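Local coordinates for citrinin polyketide synthase (Monascus purpureus, PDB 5MPT), which assembles the keto-aldehyde precursor of the mycotoxin citrinin from malonyl-CoA units and, through the C-methyltransferase (CMeT) domain described here, methylates the growing chain, at residues Ser10-Ser15 with Ser278-Leu283; Ala16-Phe21 with Tyr359-Trp364; Glu43-Ser48 with Glu318-Val323; Glu331-Phe336 with Arg340-Gln345. All blocks are in the same frame, centred on the assembly; numbering follows the deposited sequence.

The four contacts fall into two pairs, contacts 1 and 2 at the far flank of the domain and contacts 3 and 4 nearer the middle of the chain, by the active site. Contacts 1 and 2 fasten helix 14-26 and the segment leading into it to the seven-stranded mixed sheet; their centres are about 11 Å apart, and they join where L12 CG lies 3.9 Å from I17 CD1. Contacts 3 and 4 have centres about 18 Å apart and meet where V323 CG1 packs 3.7 Å from W333 CH2. About 36 Å separates the centres of contacts 1 and 3. Contact 4 borders the active site, with the L344 side chain about 3 Å from that of H289 and W333 about 8 Å from S-adenosyl-L-homocysteine; contact 1 lies away from it.

Contact 1: Ser10-Ser15 with Ser278-Leu283; sequences SILPKS and SQHIIL
H280 NE2 donates to the backbone carbonyl S10 O at 2.8 Å, the one polar bond between 10-15 and 278-283. It is somewhat bent, with 144° at the hydrogen, and S10 O stands 22° out of the imidazole plane. On the other side of the ring, ND1 is bonded to the backbone N of R209, so both ring nitrogens are engaged by main-chain atoms. This pattern is consistent with a neutral imidazole that carries its proton on NE2, and it fixes the rotation of the ring. L12 packs against the same side chain. With CG turned away from its own backbone N (chi1 -179°), it slides past H280 in the opposite direction, L12 CD2 coming 3.9 Å from H280 CB while L12 CB sits 4.0 Å from H280 CD2. Within the first segment, S10 OG donates to I11 O at 3.0 Å. All three touching residues are buried. The chain turns a corner at H280, beside strand 208-213, and S10 also shares a backbone bond with P207. The contact thus ties the N-terminal segment to a central strand of the parallel core, near its N-terminal end, in a Rossmann-like methyltransferase sheet of strand order 3-2-1-4-5-7-6.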
# COMPACT_ATOMS: atom_id res chain seq x y z
N SER A 10 -17.92 23.66 3.30
CA SER A 10 -16.91 24.68 3.10
C SER A 10 -16.77 25.03 1.61
O SER A 10 -17.06 24.22 0.72
CB SER A 10 -15.58 24.15 3.66
OG SER A 10 -14.47 25.01 3.38
N ILE A 11 -16.25 26.22 1.36
CA ILE A 11 -15.79 26.60 0.02
C ILE A 11 -14.43 25.97 -0.23
O ILE A 11 -13.56 26.00 0.65
CB ILE A 11 -15.70 28.13 -0.10
CG1 ILE A 11 -17.08 28.73 0.05
CG2 ILE A 11 -15.12 28.50 -1.46
CD1 ILE A 11 -17.09 30.20 -0.02
N LEU A 12 -14.21 25.46 -1.44
CA LEU A 12 -12.97 24.77 -1.78
C LEU A 12 -12.49 25.26 -3.14
O LEU A 12 -12.79 24.65 -4.18
CB LEU A 12 -13.15 23.25 -1.76
CG LEU A 12 -11.90 22.48 -2.09
CD1 LEU A 12 -10.72 22.94 -1.24
CD2 LEU A 12 -12.22 20.99 -1.88
N PRO A 13 -11.82 26.41 -3.19
CA PRO A 13 -11.36 26.94 -4.48
C PRO A 13 -10.34 26.01 -5.13
O PRO A 13 -9.50 25.40 -4.46
CB PRO A 13 -10.73 28.29 -4.11
CG PRO A 13 -11.15 28.58 -2.71
CD PRO A 13 -11.38 27.25 -2.06
N LYS A 14 -10.40 25.91 -6.47
CA LYS A 14 -9.44 25.08 -7.18
C LYS A 14 -8.00 25.53 -6.92
O LYS A 14 -7.10 24.68 -6.81
CB LYS A 14 -9.73 25.05 -8.69
CG LYS A 14 -9.84 26.36 -9.41
CD LYS A 14 -10.17 26.16 -10.90
CE LYS A 14 -11.03 27.30 -11.45
NZ LYS A 14 -12.42 27.30 -10.88
N SER A 15 -7.75 26.85 -6.78
CA SER A 15 -6.38 27.33 -6.60
C SER A 15 -5.78 26.84 -5.30
O SER A 15 -4.57 26.64 -5.22
CB SER A 15 -6.32 28.86 -6.65
OG SER A 15 -6.92 29.46 -5.50
N SER A 278 -21.17 14.50 -1.61
CA SER A 278 -21.18 14.90 -0.22
C SER A 278 -19.83 15.34 0.30
O SER A 278 -19.78 16.17 1.21
CB SER A 278 -21.70 13.78 0.68
OG SER A 278 -20.88 12.64 0.59
N GLN A 279 -18.74 14.84 -0.27
CA GLN A 279 -17.43 15.03 0.31
C GLN A 279 -16.54 15.99 -0.48
O GLN A 279 -16.52 15.96 -1.72
CB GLN A 279 -16.70 13.67 0.42
CG GLN A 279 -17.42 12.61 1.14
CD GLN A 279 -17.77 12.96 2.57
OE1 GLN A 279 -16.94 13.35 3.37
NE2 GLN A 279 -19.05 12.83 2.88
N HIS A 280 -15.77 16.82 0.25
CA HIS A 280 -14.73 17.66 -0.36
C HIS A 280 -13.50 16.86 -0.74
O HIS A 280 -12.89 17.11 -1.79
CB HIS A 280 -14.28 18.76 0.61
CG HIS A 280 -15.34 19.76 0.90
ND1 HIS A 280 -16.21 19.64 1.97
CD2 HIS A 280 -15.68 20.91 0.27
CE1 HIS A 280 -17.03 20.68 1.98
NE2 HIS A 280 -16.74 21.45 0.96
N ILE A 281 -13.14 15.88 0.09
CA ILE A 281 -11.88 15.15 -0.01
C ILE A 281 -12.14 13.69 0.27
O ILE A 281 -12.75 13.33 1.29
CB ILE A 281 -10.85 15.69 1.00
CG1 ILE A 281 -10.66 17.17 0.81
CG2 ILE A 281 -9.54 14.95 0.87
CD1 ILE A 281 -9.76 17.78 1.90
N ILE A 282 -11.67 12.83 -0.62
CA ILE A 282 -11.58 11.41 -0.34
C ILE A 282 -10.11 11.03 -0.27
O ILE A 282 -9.35 11.25 -1.22
CB ILE A 282 -12.34 10.56 -1.36
CG1 ILE A 282 -13.82 10.83 -1.14
CG2 ILE A 282 -12.03 9.04 -1.18
CD1 ILE A 282 -14.69 10.26 -2.16
N LEU A 283 -9.72 10.51 0.89
CA LEU A 283 -8.41 9.93 1.15
C LEU A 283 -8.48 8.42 0.97
O LEU A 283 -9.45 7.81 1.41
CB LEU A 283 -7.99 10.27 2.58
CG LEU A 283 -7.81 11.75 2.92
CD1 LEU A 283 -7.29 11.91 4.35
CD2 LEU A 283 -6.88 12.43 1.94

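Contact 2: Ala16-Phe21 with Tyr359-Trp364; sequences AILDAF and YGHVDW
This is a helix-on-strand contact at the border of the mixed methyltransferase sheet, where helix 14-26 lies against the outermost strand 361-364. The local axes run nearly parallel, 18° apart, with 10.6 Å between them at closest approach. F21 and L18 reach over from the helix; H361 and D363, alternate residues of the strand, point back at them. L18 places one methyl over a face of the H361 imidazole, its CD2 3.4 Å from H361 NE2. F21 works with its rim: swung away from the backbone N (chi1 -167°), the ring brings CE2 to 3.5 Å from D363 CG and CZ to 3.7 Å from W364 CA, both near the ring plane. The carboxylate is turned 57° from the ring plane, and F21 CD2 lies 3.6 Å from D363 OD2. The other carboxylate oxygen, D363 OD1, accepts from W364 N at 2.8 Å and forms a salt bridge with K25, one turn further along the helix. Behind the contact, I17 and F21 both rest on I379 of strand 375-381. The D363 carboxylate is therefore compensated by a lysine and a backbone N-H, while the weakly positive C-H rim of a phenyl ring faces it, a pairing that should be mildly favourable and probably keeps D363 ionised.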
# COMPACT_ATOMS: atom_id res chain seq x y z
N ALA A 16 -6.59 26.69 -4.26
CA ALA A 16 -6.11 26.17 -2.99
C ALA A 16 -5.60 24.76 -3.15
O ALA A 16 -4.55 24.39 -2.59
CB ALA A 16 -7.22 26.20 -1.95
N ILE A 17 -6.32 23.94 -3.90
CA ILE A 17 -5.89 22.57 -4.12
C ILE A 17 -4.60 22.55 -4.93
O ILE A 17 -3.63 21.88 -4.57
CB ILE A 17 -6.98 21.78 -4.84
CG1 ILE A 17 -8.30 21.80 -4.06
CG2 ILE A 17 -6.48 20.32 -5.00
CD1 ILE A 17 -9.50 21.31 -4.89
N LEU A 18 -4.61 23.23 -6.07
CA LEU A 18 -3.48 23.14 -6.99
C LEU A 18 -2.23 23.78 -6.41
O LEU A 18 -1.11 23.28 -6.63
CB LEU A 18 -3.85 23.79 -8.32
CG LEU A 18 -4.99 23.14 -9.07
CD1 LEU A 18 -5.32 24.09 -10.19
CD2 LEU A 18 -4.64 21.82 -9.60
N ASP A 19 -2.37 24.90 -5.69
CA ASP A 19 -1.20 25.52 -5.10
C ASP A 19 -0.65 24.68 -3.95
O ASP A 19 0.57 24.52 -3.84
CB ASP A 19 -1.54 26.94 -4.63
CG ASP A 19 -1.91 27.87 -5.79
OD1 ASP A 19 -1.62 27.52 -6.96
OD2 ASP A 19 -2.43 28.98 -5.53
N ALA A 20 -1.51 24.15 -3.10
CA ALA A 20 -1.03 23.27 -2.05
C ALA A 20 -0.38 22.02 -2.62
O ALA A 20 0.67 21.57 -2.12
CB ALA A 20 -2.16 22.88 -1.09
N PHE A 21 -0.98 21.41 -3.65
CA PHE A 21 -0.38 20.19 -4.18
C PHE A 21 0.98 20.47 -4.80
O PHE A 21 1.92 19.68 -4.64
CB PHE A 21 -1.27 19.53 -5.20
CG PHE A 21 -0.82 18.11 -5.52
CD1 PHE A 21 -0.98 17.12 -4.59
CD2 PHE A 21 -0.15 17.83 -6.69
CE1 PHE A 21 -0.52 15.83 -4.83
CE2 PHE A 21 0.33 16.53 -6.95
CZ PHE A 21 0.12 15.53 -6.01
N TYR A 359 -12.74 12.45 -13.90
CA TYR A 359 -11.92 13.38 -13.14
C TYR A 359 -11.28 14.38 -14.10
O TYR A 359 -10.88 14.02 -15.20
CB TYR A 359 -10.86 12.63 -12.35
CG TYR A 359 -11.38 11.76 -11.21
CD1 TYR A 359 -11.82 10.45 -11.43
CD2 TYR A 359 -11.48 12.27 -9.92
CE1 TYR A 359 -12.29 9.66 -10.37
CE2 TYR A 359 -11.93 11.50 -8.87
CZ TYR A 359 -12.36 10.20 -9.11
OH TYR A 359 -12.81 9.44 -8.06
N GLY A 360 -11.19 15.64 -13.68
CA GLY A 360 -10.81 16.71 -14.59
C GLY A 360 -9.36 17.10 -14.55
O GLY A 360 -8.85 17.76 -15.47
N HIS A 361 -8.66 16.71 -13.49
CA HIS A 361 -7.26 17.07 -13.33
C HIS A 361 -6.59 16.00 -12.50
O HIS A 361 -7.10 15.64 -11.44
CB HIS A 361 -7.09 18.41 -12.62
CG HIS A 361 -5.66 18.81 -12.40
ND1 HIS A 361 -4.90 19.40 -13.39
CD2 HIS A 361 -4.85 18.71 -11.32
CE1 HIS A 361 -3.69 19.66 -12.91
NE2 HIS A 361 -3.64 19.26 -11.66
N VAL A 362 -5.46 15.49 -12.99
CA VAL A 362 -4.69 14.46 -12.28
C VAL A 362 -3.25 14.92 -12.18
O VAL A 362 -2.65 15.37 -13.16
CB VAL A 362 -4.75 13.10 -12.99
CG1 VAL A 362 -3.94 12.07 -12.21
CG2 VAL A 362 -6.22 12.67 -13.21
N ASP A 363 -2.68 14.78 -10.98
CA ASP A 363 -1.27 15.09 -10.74
C ASP A 363 -0.73 14.08 -9.74
O ASP A 363 -1.49 13.34 -9.09
CB ASP A 363 -1.12 16.54 -10.25
CG ASP A 363 0.30 17.11 -10.45
OD1 ASP A 363 1.21 16.39 -10.92
OD2 ASP A 363 0.49 18.32 -10.16
N TRP A 364 0.60 14.00 -9.62
CA TRP A 364 1.16 13.12 -8.60
C TRP A 364 2.54 13.59 -8.18
O TRP A 364 3.17 14.38 -8.86
CB TRP A 364 1.24 11.66 -9.05
CG TRP A 364 1.94 11.45 -10.35
CD1 TRP A 364 3.29 11.29 -10.55
CD2 TRP A 364 1.33 11.36 -11.63
NE1 TRP A 364 3.54 11.12 -11.89
CE2 TRP A 364 2.35 11.15 -12.57
CE3 TRP A 364 0.00 11.45 -12.08
CZ2 TRP A 364 2.09 11.03 -13.94
CZ3 TRP A 364 -0.25 11.33 -13.42
CH2 TRP A 364 0.79 11.12 -14.34

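Contact 3: Glu43-Ser48 with Glu318-Val323; sequences EVMPRS and EQVPWV
M45 and S48 of helix 40-62, in the N-terminal part related to methyltransferase helix-turn-helix families, meet the start of helix 321-327 in two unlike ways. The close-packed half is apolar. Bent at its last torsion (chi3 49°), the M45 side chain crosses those of V320 and P321 at about a right angle, its CE 4.0 Å from V320 CG1 and 4.1 Å from P321 CD. V320 is the N-cap residue, so the methyl packs beside the start of the helix. The other half is bridged by water: a single molecule stands 2.7 Å from S48 OG and accepts the N-H of W322 at 3.0 Å, giving this first-turn amide a partner. On the helix 40-62 side the chain is kinked around P46, and V44 O accepts from both R47 N and S48 N. W322 is well fixed, with V323 CG2 over the centre of one ring face and NE1 bonded to Y40 OH. Its side chain lies about 7 Å from that of the active-site residue Y177, which places this junction with the helical N-terminal part close to the catalytic site. Beside the water, S48 OG lies 3.6 Å from W322 CD1.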
# COMPACT_ATOMS: atom_id res chain seq x y z
N GLU A 43 19.88 0.49 -0.37
CA GLU A 43 20.55 -0.17 0.75
C GLU A 43 19.67 -1.10 1.59
O GLU A 43 20.18 -2.06 2.14
CB GLU A 43 21.18 0.87 1.69
CG GLU A 43 22.30 1.68 1.06
CD GLU A 43 22.98 2.61 2.07
OE1 GLU A 43 22.95 2.31 3.29
OE2 GLU A 43 23.55 3.64 1.64
N VAL A 44 18.38 -0.85 1.70
CA VAL A 44 17.50 -1.64 2.55
C VAL A 44 16.82 -2.72 1.73
O VAL A 44 16.88 -3.90 2.09
CB VAL A 44 16.47 -0.74 3.27
CG1 VAL A 44 15.78 -1.51 4.35
CG2 VAL A 44 17.18 0.43 3.92
N MET A 45 16.27 -2.34 0.58
CA MET A 45 15.49 -3.29 -0.21
C MET A 45 16.30 -4.48 -0.71
O MET A 45 15.74 -5.58 -0.74
CB MET A 45 14.81 -2.57 -1.40
CG MET A 45 13.54 -1.85 -1.01
SD MET A 45 12.77 -0.90 -2.37
CE MET A 45 12.81 -2.22 -3.64
N PRO A 46 17.56 -4.35 -1.14
CA PRO A 46 18.31 -5.56 -1.49
C PRO A 46 18.42 -6.52 -0.33
O PRO A 46 18.43 -7.74 -0.54
CB PRO A 46 19.67 -5.01 -1.95
CG PRO A 46 19.32 -3.60 -2.45
CD PRO A 46 18.28 -3.11 -1.49
N ARG A 47 18.40 -6.01 0.90
CA ARG A 47 18.55 -6.89 2.05
C ARG A 47 17.23 -7.59 2.34
O ARG A 47 17.21 -8.78 2.65
CB ARG A 47 19.04 -6.13 3.27
CG ARG A 47 20.42 -5.55 3.07
CD ARG A 47 20.92 -4.78 4.28
NE ARG A 47 21.24 -5.67 5.38
CZ ARG A 47 21.76 -5.27 6.54
NH1 ARG A 47 22.01 -3.98 6.77
NH2 ARG A 47 22.05 -6.18 7.48
N SER A 48 16.12 -6.87 2.23
CA SER A 48 14.84 -7.54 2.43
C SER A 48 14.55 -8.52 1.30
O SER A 48 13.97 -9.58 1.53
CB SER A 48 13.72 -6.50 2.59
OG SER A 48 13.58 -5.66 1.46
N GLU A 318 5.19 1.15 -7.85
CA GLU A 318 6.20 0.20 -8.29
C GLU A 318 6.20 -1.00 -7.35
O GLU A 318 6.05 -0.84 -6.13
CB GLU A 318 7.55 0.90 -8.32
CG GLU A 318 8.65 0.22 -9.08
CD GLU A 318 9.85 1.15 -9.21
OE1 GLU A 318 10.82 0.96 -8.46
OE2 GLU A 318 9.78 2.09 -10.04
N GLN A 319 6.38 -2.20 -7.90
CA GLN A 319 6.44 -3.38 -7.06
C GLN A 319 7.74 -3.40 -6.25
O GLN A 319 8.78 -2.91 -6.69
CB GLN A 319 6.33 -4.66 -7.90
CG GLN A 319 4.96 -4.89 -8.51
CD GLN A 319 4.96 -6.00 -9.53
OE1 GLN A 319 4.70 -5.76 -10.70
NE2 GLN A 319 5.26 -7.22 -9.08
N VAL A 320 7.64 -3.96 -5.04
CA VAL A 320 8.73 -4.12 -4.09
C VAL A 320 8.72 -5.59 -3.70
O VAL A 320 7.64 -6.11 -3.35
CB VAL A 320 8.54 -3.23 -2.86
CG1 VAL A 320 9.55 -3.58 -1.76
CG2 VAL A 320 8.71 -1.76 -3.26
N PRO A 321 9.85 -6.31 -3.74
CA PRO A 321 9.74 -7.77 -3.54
C PRO A 321 9.11 -8.19 -2.22
O PRO A 321 8.25 -9.09 -2.22
CB PRO A 321 11.19 -8.25 -3.70
CG PRO A 321 11.77 -7.29 -4.65
CD PRO A 321 11.17 -5.96 -4.29
N TRP A 322 9.49 -7.58 -1.08
CA TRP A 322 8.91 -8.05 0.18
C TRP A 322 7.40 -7.83 0.23
O TRP A 322 6.70 -8.61 0.88
CB TRP A 322 9.56 -7.41 1.40
CG TRP A 322 9.27 -5.92 1.67
CD1 TRP A 322 10.07 -4.86 1.38
CD2 TRP A 322 8.09 -5.36 2.29
NE1 TRP A 322 9.47 -3.69 1.77
CE2 TRP A 322 8.26 -3.97 2.33
CE3 TRP A 322 6.91 -5.91 2.81
CZ2 TRP A 322 7.32 -3.14 2.88
CZ3 TRP A 322 5.99 -5.08 3.34
CH2 TRP A 322 6.18 -3.71 3.38
N VAL A 323 6.90 -6.79 -0.44
CA VAL A 323 5.45 -6.57 -0.48
C VAL A 323 4.76 -7.69 -1.23
O VAL A 323 3.78 -8.29 -0.74
CB VAL A 323 5.15 -5.19 -1.11
CG1 VAL A 323 3.65 -4.96 -1.23
CG2 VAL A 323 5.84 -4.08 -0.30
O HOH W 1 12.22 -6.40 -0.78

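Contact 4: Glu331-Phe336 with Arg340-Gln345; sequences EGWWLF and RRHALQ. With EDO (1,2-ethanediol), chain D.
F336 is embraced by R340-A343 inside the irregular loop that joins helices 321-327 and 347-356 of the methyltransferase domain. Its CB lies over one face of the R340 guanidinium, 3.4 Å from NH2. From there chi1 of 52° wedges the ring between its own backbone N and carbonyl carbon, directing it at the returning chain. CD1 comes 3.2 Å from R340 O, and CE1 lies beside that same oxygen. At the far end CZ is 3.5 Å from R341 O; CE2 approaches A343 N at 3.5 Å, with the carbonyl carbon of H342 over one ring face. CD2 also faces A343 N, with the A343 methyl a little farther off. R340 is itself held flat: NH1 donates to A343 O at 2.9 Å, in the carbonyl plane and on a lone pair, while further bonds run to D338, T291 and the backbone O of the active-site residue H289. The arginine thus connects this loop directly to the catalytic segment. Elsewhere in the contact, W333 and H342 both bond D324 OD1 through their ring N atoms, and the W333 ring also packs on L344, W333 CH2 lying 3.9 Å from L344 CD1. H342 ND1 accepts L344 N, in the imidazole plane. Between the two limbs a water donates to W333 O at 2.6 Å and accepts from A343 N at 2.9 Å, sitting over the centre of the H342 ring.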
# COMPACT_ATOMS: atom_id res chain seq x y z
N GLU A 331 -5.72 -13.50 -0.75
CA GLU A 331 -6.71 -13.40 -1.81
C GLU A 331 -6.96 -11.96 -2.23
O GLU A 331 -7.24 -11.70 -3.41
CB GLU A 331 -8.02 -14.06 -1.37
CG GLU A 331 -7.98 -15.55 -1.11
CD GLU A 331 -9.36 -16.18 -1.17
OE1 GLU A 331 -10.26 -15.55 -1.77
OE2 GLU A 331 -9.56 -17.28 -0.63
N GLY A 332 -6.85 -11.02 -1.29
CA GLY A 332 -7.10 -9.60 -1.55
C GLY A 332 -6.13 -8.94 -2.49
O GLY A 332 -6.39 -7.82 -2.93
N TRP A 333 -5.00 -9.59 -2.79
CA TRP A 333 -3.97 -9.07 -3.67
C TRP A 333 -4.18 -9.47 -5.12
O TRP A 333 -3.45 -8.99 -6.00
CB TRP A 333 -2.61 -9.61 -3.21
CG TRP A 333 -1.35 -8.94 -3.68
CD1 TRP A 333 -0.35 -9.49 -4.45
CD2 TRP A 333 -0.91 -7.62 -3.35
NE1 TRP A 333 0.69 -8.59 -4.61
CE2 TRP A 333 0.36 -7.43 -3.96
CE3 TRP A 333 -1.46 -6.57 -2.60
CZ2 TRP A 333 1.07 -6.24 -3.85
CZ3 TRP A 333 -0.76 -5.41 -2.49
CH2 TRP A 333 0.50 -5.25 -3.11
N TRP A 334 -5.14 -10.39 -5.37
CA TRP A 334 -5.36 -10.97 -6.69
C TRP A 334 -6.81 -10.80 -7.16
O TRP A 334 -7.32 -11.61 -7.96
CB TRP A 334 -4.96 -12.46 -6.66
CG TRP A 334 -3.54 -12.65 -6.26
CD1 TRP A 334 -3.07 -12.99 -5.03
CD2 TRP A 334 -2.40 -12.43 -7.08
NE1 TRP A 334 -1.69 -13.03 -5.04
CE2 TRP A 334 -1.26 -12.69 -6.29
CE3 TRP A 334 -2.22 -12.04 -8.42
CZ2 TRP A 334 0.01 -12.57 -6.79
CZ3 TRP A 334 -0.95 -11.93 -8.91
CH2 TRP A 334 0.16 -12.19 -8.09
N LEU A 335 -7.51 -9.79 -6.67
CA LEU A 335 -8.91 -9.62 -7.05
C LEU A 335 -9.10 -8.95 -8.39
O LEU A 335 -10.20 -9.05 -8.96
CB LEU A 335 -9.67 -8.85 -5.99
CG LEU A 335 -9.89 -9.50 -4.63
CD1 LEU A 335 -10.72 -8.59 -3.74
CD2 LEU A 335 -10.58 -10.84 -4.81
N PHE A 336 -8.09 -8.25 -8.91
CA PHE A 336 -8.24 -7.52 -10.16
C PHE A 336 -8.81 -8.41 -11.26
O PHE A 336 -8.41 -9.56 -11.41
CB PHE A 336 -6.89 -6.93 -10.59
CG PHE A 336 -5.75 -7.93 -10.65
CD1 PHE A 336 -5.47 -8.62 -11.82
CD2 PHE A 336 -4.93 -8.12 -9.55
CE1 PHE A 336 -4.44 -9.51 -11.88
CE2 PHE A 336 -3.88 -8.98 -9.60
CZ PHE A 336 -3.64 -9.69 -10.77
N ARG A 340 -5.71 -5.68 -15.65
CA ARG A 340 -4.43 -5.63 -14.96
C ARG A 340 -3.85 -7.03 -14.84
O ARG A 340 -4.56 -8.04 -14.79
CB ARG A 340 -4.58 -5.04 -13.56
CG ARG A 340 -4.79 -3.52 -13.51
CD ARG A 340 -5.07 -3.08 -12.10
NE ARG A 340 -6.40 -3.45 -11.67
CZ ARG A 340 -6.81 -3.44 -10.41
NH1 ARG A 340 -5.98 -3.10 -9.43
NH2 ARG A 340 -8.07 -3.78 -10.13
N ARG A 341 -2.52 -7.08 -14.79
CA ARG A 341 -1.79 -8.31 -14.48
C ARG A 341 -1.22 -8.29 -13.07
O ARG A 341 -0.66 -9.30 -12.63
CB ARG A 341 -0.65 -8.51 -15.49
CG ARG A 341 -1.13 -8.91 -16.89
CD ARG A 341 -0.13 -8.54 -17.99
NE ARG A 341 -0.15 -7.10 -18.31
CZ ARG A 341 0.91 -6.30 -18.37
NH1 ARG A 341 0.74 -5.02 -18.67
NH2 ARG A 341 2.14 -6.76 -18.16
N HIS A 342 -1.36 -7.17 -12.38
CA HIS A 342 -0.93 -6.99 -11.01
C HIS A 342 -1.84 -5.94 -10.42
O HIS A 342 -2.35 -5.09 -11.15
CB HIS A 342 0.53 -6.55 -10.94
CG HIS A 342 1.13 -6.64 -9.58
ND1 HIS A 342 0.89 -5.70 -8.59
CD2 HIS A 342 1.98 -7.54 -9.04
CE1 HIS A 342 1.58 -6.03 -7.51
NE2 HIS A 342 2.24 -7.15 -7.75
N ALA A 343 -2.10 -6.03 -9.12
CA ALA A 343 -2.99 -5.07 -8.48
C ALA A 343 -2.45 -3.65 -8.58
O ALA A 343 -3.19 -2.70 -8.82
CB ALA A 343 -3.22 -5.44 -7.02
N LEU A 344 -1.15 -3.49 -8.36
CA LEU A 344 -0.51 -2.19 -8.35
C LEU A 344 -0.29 -1.68 -9.78
O LEU A 344 -0.02 -2.46 -10.69
CB LEU A 344 0.82 -2.28 -7.62
CG LEU A 344 0.81 -2.81 -6.19
CD1 LEU A 344 2.20 -2.79 -5.59
CD2 LEU A 344 -0.16 -2.04 -5.31
N GLN A 345 -0.37 -0.37 -9.95
CA GLN A 345 -0.25 0.25 -11.26
C GLN A 345 0.51 1.56 -11.17
O GLN A 345 0.43 2.27 -10.16
CB GLN A 345 -1.63 0.49 -11.90
CG GLN A 345 -2.37 -0.84 -12.22
CD GLN A 345 -1.65 -1.70 -13.25
OE1 GLN A 345 -1.48 -2.92 -13.07
NE2 GLN A 345 -1.27 -1.09 -14.35
C1 EDO D . 2.79 -2.90 -11.18
O1 EDO D . 2.13 -2.65 -12.42
C2 EDO D . 3.37 -1.58 -10.71
O2 EDO D . 3.95 -0.92 -11.84
O HOH W 2 -1.35 -8.11 -7.23